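Glucanase (Clostridium thermocellum, PDB 5GXX) probably hydrolyses beta-1,4-glycosidic bonds inside cellulose chains, as a family 9 endoglucanase of the cellulosome. Local coordinates at residues M61-L72 / L88-L99; Y110-H119 / T183-Y191. The protein carries 1 engineered substitution. All blocks are in the same frame, centred on the assembly; numbering follows the deposited sequence.

How the interactions relate
Both contacts lie in the family 9 catalytic domain, their centres about 21 Å apart, and they follow one another along the chain: interaction 1 closes before interaction 2 opens. Interaction 1 pairs helices 58-75 and 85-101 in the helical body of the domain. After a short connection the chain enters strand 108-112, the middle strand of a small three-stranded antiparallel sheet, and then helix 115-120, where interaction 2 joins it to the loop between helices 162-178 and 198-212. The two meet where Y98 OH packs against I112 CG1, 3.9 Å away. The buried helix pair is thus linked, in sequence and at this packing point, to the region where H119 and F190 border a bound Tris molecule.

Interaction 1 (M61-L72 / L88-L99); sequences MAYSAAMLGWAL and LERNLAFALDYL
Helices 61-72 and 88-99 run roughly antiparallel, their axes 9.6 Å apart at closest approach and their directions 144° apart. At one end M61 meets Y98 in a Met-aromatic contact: the thioether crosses the phenol at about a right angle, with SD of M61 4.2 Å from the centroid of the Y98 ring and oblique to it. The chain of M61 leaves its backbone extended and bends only at the last torsion (chi3 -58°), which turns CE onto the CE1 side of the ring. The phenol oxygen is held by N58, which fixes the far end of the ring.

In the middle, L92 is a knob in a hole formed by A65, L68, G69 and L72. Its two methyls divide the work: CD1 lies 3.2 Å from A65 O and also touches A65 CB, while CD2 rests on the bare backbone of G69, 3.7 Å from G69 CA. A65 CB further meets A95 CB at 4.1 Å, small against small.

Toward the other end L72 and L88 reach tip to tip, L72 CD2 standing 3.6 Å from L88 CD2. The second methyl of L88, CD1, lies across L68, 4.0 Å from L68 CD1. L72 CD1 covers the aliphatic CG of E89 at 3.8 Å, while the carboxylate of E89 forms a salt bridge with R85.

Such neighbouring antiparallel helices are consistent with the (alpha/alpha)6 barrel of family 9. With no hydrogen bond crossing and nearly all touching residues buried, the pairing depends on shape fit and exclusion of water.

Interaction 2 (Y110-H119 / T183-Y191); sequences YQIGDGAADH and TYTAANGFY
Y110 reaches across to 183-191 and puts its hydroxyl within reach of two successive backbone amides, both of which donate to it. T185 N bonds to Y110 OH at 3.1 Å and A186 N at 3.0 Å, both bonds fairly straight; A186 N lies at the ring edge, in its plane. The first torsion of Y110 (chi1 74°) folds the ring over its own backbone, a less common setting that turns the phenol toward the loop. Y184 crosses it obliquely, Y110 CE2 and Y184 CD1 3.5 Å apart with the planes at 51°. The hydroxyl of Y184 donates to Y191 O, tying the loop back on itself.

Q111 runs out extended, CG opposite its backbone N (chi1 -173°), and lays its amide against A186 and A187. NE2 makes a straight bond to G113 O, in the planes of both groups, which fixes the amide's rotation. Its bond to A186 O is longer, 3.3 Å, and bent, the donor standing above the carbonyl plane. A water accepts from G115 N and donates to A186 O, bridging the segments.

F190 covers the start of helix 115-120: G115 CA sits over its face in a CH-pi contact, 4.0 Å from the ring centroid, where glycine's lack of a side chain permits the close approach. H119 slides past F190 with ring planes nearly perpendicular, and its NE2 is hydrogen-bonded to D53. D114 caps this helix, OD1 accepting from A117 N.

The type I turn, T185 to N188, thus docks through A186 and A187 on strand 108-112, while F190 closes over the helix start. Tris, probably from the crystallisation liquor, is hydrogen-bonded to F190 O and lies close to H119, consistent with a place in the substrate cleft of a family 9 glycosidase.

Interaction 1 (M61-L72 / L88-L99)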
loop_
_atom_site.group_PDB
_atom_site.type_symbol
_atom_site.label_atom_id
_atom_site.label_comp_id
_atom_site.label_asym_id
_atom_site.label_seq_id
_atom_site.Cartn_x
_atom_site.Cartn_y
_atom_site.Cartn_z
ATOM N N MET A 61 15.141 15.921 35.800
ATOM C CA MET A 61 14.247 15.312 36.769
ATOM C C MET A 61 14.749 15.571 38.169
ATOM O O MET A 61 13.980 16.001 39.047
ATOM C CB MET A 61 14.090 13.806 36.555
ATOM C CG MET A 61 12.844 13.272 37.241
ATOM S SD MET A 61 12.820 11.503 37.575
ATOM C CE MET A 61 13.015 10.769 35.956
ATOM N N ALA A 62 16.052 15.346 38.363
ATOM C CA ALA A 62 16.653 15.546 39.667
ATOM C C ALA A 62 16.664 17.034 39.998
ATOM O O ALA A 62 16.392 17.404 41.133
ATOM C CB ALA A 62 18.053 14.945 39.699
ATOM N N TYR A 63 16.902 17.894 39.010
ATOM C CA TYR A 63 16.901 19.339 39.243
ATOM C C TYR A 63 15.543 19.728 39.793
ATOM O O TYR A 63 15.440 20.463 40.786
ATOM C CB TYR A 63 17.204 20.118 37.957
ATOM C CG TYR A 63 16.712 21.550 38.012
ATOM C CD1 TYR A 63 17.501 22.552 38.572
ATOM C CD2 TYR A 63 15.444 21.886 37.518
ATOM C CE1 TYR A 63 17.053 23.866 38.648
ATOM C CE2 TYR A 63 14.983 23.211 37.588
ATOM C CZ TYR A 63 15.793 24.178 38.166
ATOM O OH TYR A 63 15.384 25.491 38.251
ATOM N N SER A 64 14.507 19.223 39.127
ATOM C CA SER A 64 13.117 19.538 39.487
ATOM C C SER A 64 12.840 19.074 40.914
ATOM O O SER A 64 12.285 19.816 41.724
ATOM C CB SER A 64 12.089 18.953 38.511
ATOM O OG SER A 64 12.270 19.446 37.193
ATOM N N ALA A 65 13.206 17.837 41.227
ATOM C CA ALA A 65 13.065 17.340 42.596
ATOM C C ALA A 65 13.818 18.191 43.620
ATOM O O ALA A 65 13.267 18.517 44.676
ATOM C CB ALA A 65 13.538 15.888 42.669
ATOM N N ALA A 66 15.056 18.580 43.314
ATOM C CA ALA A 66 15.832 19.451 44.197
ATOM C C ALA A 66 15.107 20.772 44.465
ATOM O O ALA A 66 15.050 21.252 45.593
ATOM C CB ALA A 66 17.225 19.711 43.633
ATOM N N MET A 67 14.531 21.354 43.418
ATOM C CA MET A 67 13.815 22.621 43.578
ATOM C C MET A 67 12.516 22.447 44.357
ATOM O O MET A 67 12.188 23.340 45.139
ATOM C CB MET A 67 13.500 23.195 42.206
ATOM C CG MET A 67 14.700 23.618 41.399
ATOM S SD MET A 67 15.738 24.804 42.241
ATOM C CE MET A 67 14.767 26.316 42.165
ATOM N N LEU A 68 11.810 21.330 44.197
ATOM C CA LEU A 68 10.661 21.034 45.062
ATOM C C LEU A 68 11.097 20.895 46.521
ATOM O O LEU A 68 10.400 21.378 47.423
ATOM C CB LEU A 68 9.903 19.786 44.609
ATOM C CG LEU A 68 9.208 19.869 43.245
ATOM C CD1 LEU A 68 8.231 18.699 43.078
ATOM C CD2 LEU A 68 8.471 21.190 42.992
ATOM N N GLY A 69 12.254 20.258 46.728
ATOM C CA GLY A 69 12.840 20.143 48.062
ATOM C C GLY A 69 13.166 21.515 48.615
ATOM O O GLY A 69 12.858 21.805 49.781
ATOM N N TRP A 70 13.745 22.374 47.773
ATOM C CA TRP A 70 14.142 23.709 48.214
ATOM C C TRP A 70 12.888 24.487 48.608
ATOM O O TRP A 70 12.916 25.203 49.613
ATOM C CB TRP A 70 14.983 24.421 47.146
ATOM C CG TRP A 70 15.700 25.667 47.607
ATOM C CD1 TRP A 70 15.784 26.135 48.881
ATOM C CD2 TRP A 70 16.455 26.583 46.793
ATOM N NE1 TRP A 70 16.520 27.298 48.914
ATOM C CE2 TRP A 70 16.947 27.592 47.644
ATOM C CE3 TRP A 70 16.725 26.670 45.415
ATOM C CZ2 TRP A 70 17.719 28.660 47.170
ATOM C CZ3 TRP A 70 17.497 27.717 44.950
ATOM C CH2 TRP A 70 17.965 28.715 45.818
ATOM N N ALA A 71 11.803 24.335 47.844
ATOM C CA ALA A 71 10.542 24.997 48.189
ATOM C C ALA A 71 10.079 24.624 49.603
ATOM O O ALA A 71 9.689 25.493 50.397
ATOM C CB ALA A 71 9.481 24.674 47.159
ATOM N N LEU A 72 10.138 23.332 49.913
ATOM C CA LEU A 72 9.762 22.843 51.230
ATOM C C LEU A 72 10.736 23.334 52.293
ATOM O O LEU A 72 10.305 23.672 53.398
ATOM C CB LEU A 72 9.677 21.312 51.234
ATOM C CG LEU A 72 8.465 20.679 50.538
ATOM C CD1 LEU A 72 8.653 19.176 50.319
ATOM C CD2 LEU A 72 7.137 20.929 51.263
ATOM N N LEU A 88 2.768 18.284 48.208
ATOM C CA LEU A 88 4.117 18.575 47.742
ATOM C C LEU A 88 5.124 17.532 48.238
ATOM O O LEU A 88 5.968 17.070 47.469
ATOM C CB LEU A 88 4.508 20.004 48.126
ATOM C CG LEU A 88 5.890 20.470 47.663
ATOM C CD1 LEU A 88 6.139 20.198 46.175
ATOM C CD2 LEU A 88 6.093 21.951 47.968
ATOM N N GLU A 89 5.019 17.149 49.509
ATOM C CA GLU A 89 5.934 16.169 50.082
ATOM C C GLU A 89 5.920 14.812 49.387
ATOM O O GLU A 89 6.974 14.290 49.014
ATOM C CB GLU A 89 5.669 15.988 51.576
ATOM C CG GLU A 89 6.286 17.118 52.395
ATOM C CD GLU A 89 5.875 17.094 53.846
ATOM O OE1 GLU A 89 5.016 16.268 54.218
ATOM O OE2 GLU A 89 6.407 17.927 54.604
ATOM N N ARG A 90 4.739 14.235 49.209
ATOM C CA ARG A 90 4.649 12.911 48.597
ATOM C C ARG A 90 4.945 12.938 47.098
ATOM O O ARG A 90 5.492 11.980 46.554
ATOM C CB ARG A 90 3.326 12.207 48.912
ATOM C CG ARG A 90 2.065 12.836 48.316
ATOM C CD ARG A 90 0.853 12.209 49.005
ATOM N NE ARG A 90 -0.397 12.648 48.388
ATOM C CZ ARG A 90 -1.619 12.296 48.776
ATOM N NH1 ARG A 90 -1.792 11.495 49.824
ATOM N NH2 ARG A 90 -2.673 12.742 48.095
ATOM N N ASN A 91 4.631 14.044 46.426
ATOM C CA ASN A 91 5.071 14.172 45.040
ATOM C C ASN A 91 6.594 14.207 44.924
ATOM O O ASN A 91 7.155 13.585 44.024
ATOM C CB ASN A 91 4.423 15.386 44.374
ATOM C CG ASN A 91 3.104 15.017 43.745
ATOM O OD1 ASN A 91 3.067 14.350 42.712
ATOM N ND2 ASN A 91 2.009 15.371 44.402
ATOM N N LEU A 92 7.245 14.912 45.839
ATOM C CA LEU A 92 8.699 14.915 45.869
ATOM C C LEU A 92 9.215 13.495 46.130
ATOM O O LEU A 92 10.127 13.048 45.429
ATOM C CB LEU A 92 9.226 15.913 46.911
ATOM C CG LEU A 92 10.727 15.853 47.186
ATOM C CD1 LEU A 92 11.563 16.064 45.920
ATOM C CD2 LEU A 92 11.093 16.867 48.242
ATOM N N ALA A 93 8.616 12.789 47.089
ATOM C CA ALA A 93 9.146 11.478 47.484
ATOM C C ALA A 93 9.127 10.513 46.314
ATOM O O ALA A 93 10.003 9.666 46.181
ATOM C CB ALA A 93 8.364 10.892 48.665
ATOM N N PHE A 94 8.099 10.626 45.485
ATOM C CA PHE A 94 7.941 9.758 44.327
ATOM C C PHE A 94 9.155 9.876 43.402
ATOM O O PHE A 94 9.671 8.874 42.903
ATOM C CB PHE A 94 6.624 10.099 43.609
ATOM C CG PHE A 94 6.266 9.138 42.522
ATOM C CD1 PHE A 94 5.517 8.007 42.823
ATOM C CD2 PHE A 94 6.654 9.365 41.210
ATOM C CE1 PHE A 94 5.183 7.083 41.844
ATOM C CE2 PHE A 94 6.316 8.442 40.227
ATOM C CZ PHE A 94 5.582 7.308 40.538
ATOM N N ALA A 95 9.615 11.101 43.164
ATOM C CA ALA A 95 10.778 11.317 42.319
ATOM C C ALA A 95 12.060 10.848 43.008
ATOM O O ALA A 95 12.894 10.199 42.385
ATOM C CB ALA A 95 10.889 12.791 41.916
ATOM N N LEU A 96 12.221 11.187 44.285
ATOM C CA LEU A 96 13.391 10.764 45.042
ATOM C C LEU A 96 13.500 9.238 45.082
ATOM O O LEU A 96 14.613 8.717 44.971
ATOM C CB LEU A 96 13.402 11.340 46.463
ATOM C CG LEU A 96 13.512 12.872 46.467
ATOM C CD1 LEU A 96 13.496 13.406 47.888
ATOM C CD2 LEU A 96 14.710 13.417 45.704
ATOM N N ASP A 97 12.382 8.523 45.209
ATOM C CA ASP A 97 12.424 7.059 45.224
ATOM C C ASP A 97 13.040 6.523 43.935
ATOM O O ASP A 97 13.819 5.573 43.955
ATOM C CB ASP A 97 11.039 6.456 45.464
ATOM C CG ASP A 97 10.585 6.619 46.901
ATOM O OD1 ASP A 97 11.416 6.973 47.761
ATOM O OD2 ASP A 97 9.391 6.398 47.185
ATOM N N TYR A 98 12.669 7.126 42.809
ATOM C CA TYR A 98 13.249 6.809 41.511
ATOM C C TYR A 98 14.753 7.071 41.477
ATOM O O TYR A 98 15.483 6.202 41.001
ATOM C CB TYR A 98 12.494 7.507 40.361
ATOM C CG TYR A 98 13.227 7.485 39.034
ATOM C CD1 TYR A 98 14.114 8.502 38.695
ATOM C CD2 TYR A 98 13.046 6.452 38.117
ATOM C CE1 TYR A 98 14.784 8.504 37.483
ATOM C CE2 TYR A 98 13.716 6.439 36.905
ATOM C CZ TYR A 98 14.589 7.459 36.598
ATOM O OH TYR A 98 15.275 7.475 35.403
ATOM N N LEU A 99 15.222 8.207 41.988
ATOM C CA LEU A 99 16.654 8.491 41.946
ATOM C C LEU A 99 17.440 7.442 42.736
ATOM O O LEU A 99 18.499 6.996 42.280
ATOM C CB LEU A 99 16.975 9.884 42.480
ATOM C CG LEU A 99 16.311 11.048 41.737
ATOM C CD1 LEU A 99 16.788 12.386 42.293
ATOM C CD2 LEU A 99 16.592 10.943 40.238
#

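Interaction 2 (Y110-H119 / T183-Y191)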
loop_
_atom_site.group_PDB
_atom_site.type_symbol
_atom_site.label_atom_id
_atom_site.label_comp_id
_atom_site.label_asym_id
_atom_site.label_seq_id
_atom_site.Cartn_x
_atom_site.Cartn_y
_atom_site.Cartn_z
ATOM N N TYR A 110 20.833 6.686 34.192
ATOM C CA TYR A 110 20.613 8.136 34.076
ATOM C C TYR A 110 19.593 8.556 33.028
ATOM O O TYR A 110 19.320 9.748 32.876
ATOM C CB TYR A 110 21.945 8.874 33.866
ATOM C CG TYR A 110 22.580 8.762 32.490
ATOM C CD1 TYR A 110 23.451 7.714 32.178
ATOM C CD2 TYR A 110 22.350 9.735 31.511
ATOM C CE1 TYR A 110 24.052 7.636 30.918
ATOM C CE2 TYR A 110 22.933 9.659 30.248
ATOM C CZ TYR A 110 23.797 8.609 29.963
ATOM O OH TYR A 110 24.376 8.531 28.713
ATOM N N GLN A 111 19.041 7.592 32.297
ATOM C CA GLN A 111 18.007 7.879 31.323
ATOM C C GLN A 111 17.181 6.639 31.029
ATOM O O GLN A 111 17.712 5.531 30.964
ATOM C CB GLN A 111 18.636 8.425 30.039
ATOM C CG GLN A 111 17.639 8.914 29.005
ATOM C CD GLN A 111 18.277 9.740 27.918
ATOM O OE1 GLN A 111 19.098 10.619 28.178
ATOM N NE2 GLN A 111 17.866 9.485 26.685
ATOM N N ILE A 112 15.875 6.810 30.847
ATOM C CA ILE A 112 15.020 5.739 30.334
ATOM C C ILE A 112 14.321 6.270 29.094
ATOM O O ILE A 112 13.658 7.300 29.140
ATOM C CB ILE A 112 13.927 5.265 31.324
ATOM C CG1 ILE A 112 14.485 4.824 32.687
ATOM C CG2 ILE A 112 13.053 4.158 30.695
ATOM C CD1 ILE A 112 15.401 3.613 32.682
ATOM N N GLY A 113 14.484 5.584 27.969
ATOM C CA GLY A 113 13.930 6.059 26.714
ATOM C C GLY A 113 14.956 6.782 25.856
ATOM O O GLY A 113 15.888 7.426 26.356
ATOM N N ASP A 114 14.766 6.648 24.548
ATOM C CA ASP A 114 15.589 7.268 23.521
ATOM C C ASP A 114 14.842 8.505 23.059
ATOM O O ASP A 114 13.706 8.402 22.605
ATOM C CB ASP A 114 15.730 6.280 22.357
ATOM C CG ASP A 114 16.601 6.808 21.225
ATOM O OD1 ASP A 114 16.175 7.723 20.486
ATOM O OD2 ASP A 114 17.705 6.259 21.025
ATOM N N GLY A 115 15.480 9.663 23.201
ATOM C CA GLY A 115 14.863 10.950 22.876
ATOM C C GLY A 115 14.236 10.991 21.496
ATOM O O GLY A 115 13.058 11.332 21.336
ATOM N N ALA A 116 15.024 10.653 20.477
ATOM C CA ALA A 116 14.545 10.711 19.103
ATOM C C ALA A 116 13.407 9.741 18.807
ATOM O O ALA A 116 12.410 10.124 18.186
ATOM C CB ALA A 116 15.694 10.491 18.131
ATOM N N ALA A 117 13.565 8.502 19.259
ATOM C CA ALA A 117 12.513 7.496 19.132
ATOM C C ALA A 117 11.233 7.906 19.859
ATOM O O ALA A 117 10.141 7.812 19.298
ATOM C CB ALA A 117 13.005 6.134 19.639
ATOM N N ASP A 118 11.376 8.376 21.096
ATOM C CA ASP A 118 10.221 8.812 21.886
ATOM C C ASP A 118 9.457 9.958 21.200
ATOM O O ASP A 118 8.228 9.922 21.067
ATOM C CB ASP A 118 10.696 9.182 23.300
ATOM C CG ASP A 118 9.551 9.392 24.280
ATOM O OD1 ASP A 118 8.961 10.503 24.261
ATOM O OD2 ASP A 118 9.258 8.439 25.036
ATOM N N HIS A 119 10.183 10.982 20.769
ATOM C CA HIS A 119 9.575 12.198 20.243
ATOM C C HIS A 119 8.942 12.017 18.877
ATOM O O HIS A 119 8.036 12.764 18.508
ATOM C CB HIS A 119 10.620 13.318 20.230
ATOM C CG HIS A 119 11.010 13.751 21.606
ATOM N ND1 HIS A 119 11.861 14.807 21.837
ATOM C CD2 HIS A 119 10.649 13.277 22.821
ATOM C CE1 HIS A 119 12.017 14.962 23.141
ATOM N NE2 HIS A 119 11.285 14.054 23.759
ATOM N N THR A 183 30.705 10.298 30.209
ATOM C CA THR A 183 29.746 9.199 30.128
ATOM C C THR A 183 28.289 9.648 30.092
ATOM O O THR A 183 27.393 8.811 30.161
ATOM C CB THR A 183 29.928 8.170 31.259
ATOM O OG1 THR A 183 29.582 8.743 32.525
ATOM C CG2 THR A 183 31.372 7.702 31.283
ATOM N N TYR A 184 28.083 10.960 30.016
ATOM C CA TYR A 184 26.756 11.534 29.881
ATOM C C TYR A 184 26.538 11.907 28.416
ATOM O O TYR A 184 26.970 12.971 27.965
ATOM C CB TYR A 184 26.618 12.725 30.835
ATOM C CG TYR A 184 25.278 13.441 30.811
ATOM C CD1 TYR A 184 24.128 12.814 31.279
ATOM C CD2 TYR A 184 25.176 14.765 30.365
ATOM C CE1 TYR A 184 22.894 13.473 31.260
ATOM C CE2 TYR A 184 23.948 15.438 30.350
ATOM C CZ TYR A 184 22.812 14.780 30.798
ATOM O OH TYR A 184 21.597 15.427 30.788
ATOM N N THR A 185 25.924 10.989 27.671
ATOM C CA THR A 185 25.737 11.120 26.225
ATOM C C THR A 185 24.305 10.934 25.708
ATOM O O THR A 185 23.934 11.545 24.696
ATOM C CB THR A 185 26.673 10.158 25.427
ATOM O OG1 THR A 185 26.345 8.798 25.741
ATOM C CG2 THR A 185 28.155 10.453 25.719
ATOM N N ALA A 186 23.494 10.129 26.392
ATOM C CA ALA A 186 22.194 9.733 25.871
ATOM C C ALA A 186 21.245 10.923 25.753
ATOM O O ALA A 186 20.287 10.877 24.979
ATOM C CB ALA A 186 21.582 8.639 26.731
ATOM N N ALA A 187 21.518 11.981 26.520
ATOM C CA ALA A 187 20.666 13.177 26.523
ATOM C C ALA A 187 21.204 14.300 25.632
ATOM O O ALA A 187 20.666 15.408 25.641
ATOM C CB ALA A 187 20.462 13.684 27.944
ATOM N N ASN A 188 22.255 14.042 24.857
ATOM C CA ASN A 188 22.787 15.099 24.006
ATOM C C ASN A 188 21.798 15.601 22.965
ATOM O O ASN A 188 21.153 14.817 22.267
ATOM C CB ASN A 188 24.041 14.632 23.287
ATOM C CG ASN A 188 25.225 14.527 24.216
ATOM O OD1 ASN A 188 25.133 14.836 25.408
ATOM N ND2 ASN A 188 26.354 14.108 23.665
ATOM N N GLY A 189 21.695 16.924 22.895
ATOM C CA GLY A 189 20.740 17.596 22.034
ATOM C C GLY A 189 19.395 17.777 22.718
ATOM O O GLY A 189 18.567 18.505 22.180
ATOM N N PHE A 190 19.199 17.160 23.884
ATOM C CA PHE A 190 17.966 17.328 24.664
ATOM C C PHE A 190 18.291 18.057 25.968
ATOM O O PHE A 190 17.806 19.165 26.220
ATOM C CB PHE A 190 17.290 15.972 24.929
ATOM C CG PHE A 190 16.950 15.204 23.675
ATOM C CD1 PHE A 190 15.798 15.483 22.953
ATOM C CD2 PHE A 190 17.825 14.243 23.181
ATOM C CE1 PHE A 190 15.486 14.788 21.786
ATOM C CE2 PHE A 190 17.532 13.548 22.008
ATOM C CZ PHE A 190 16.358 13.813 21.303
ATOM N N TYR A 191 19.171 17.448 26.756
ATOM C CA TYR A 191 19.694 18.030 27.991
ATOM C C TYR A 191 21.228 17.882 28.060
ATOM O O TYR A 191 21.773 17.324 29.011
ATOM C CB TYR A 191 19.000 17.401 29.209
ATOM C CG TYR A 191 17.543 17.826 29.301
ATOM C CD1 TYR A 191 17.197 19.080 29.797
ATOM C CD2 TYR A 191 16.515 16.993 28.870
ATOM C CE1 TYR A 191 15.869 19.498 29.858
ATOM C CE2 TYR A 191 15.172 17.404 28.931
ATOM C CZ TYR A 191 14.865 18.649 29.440
ATOM O OH TYR A 191 13.555 19.070 29.522
HETATM O O HOH W 1 18.456 9.745 23.418
#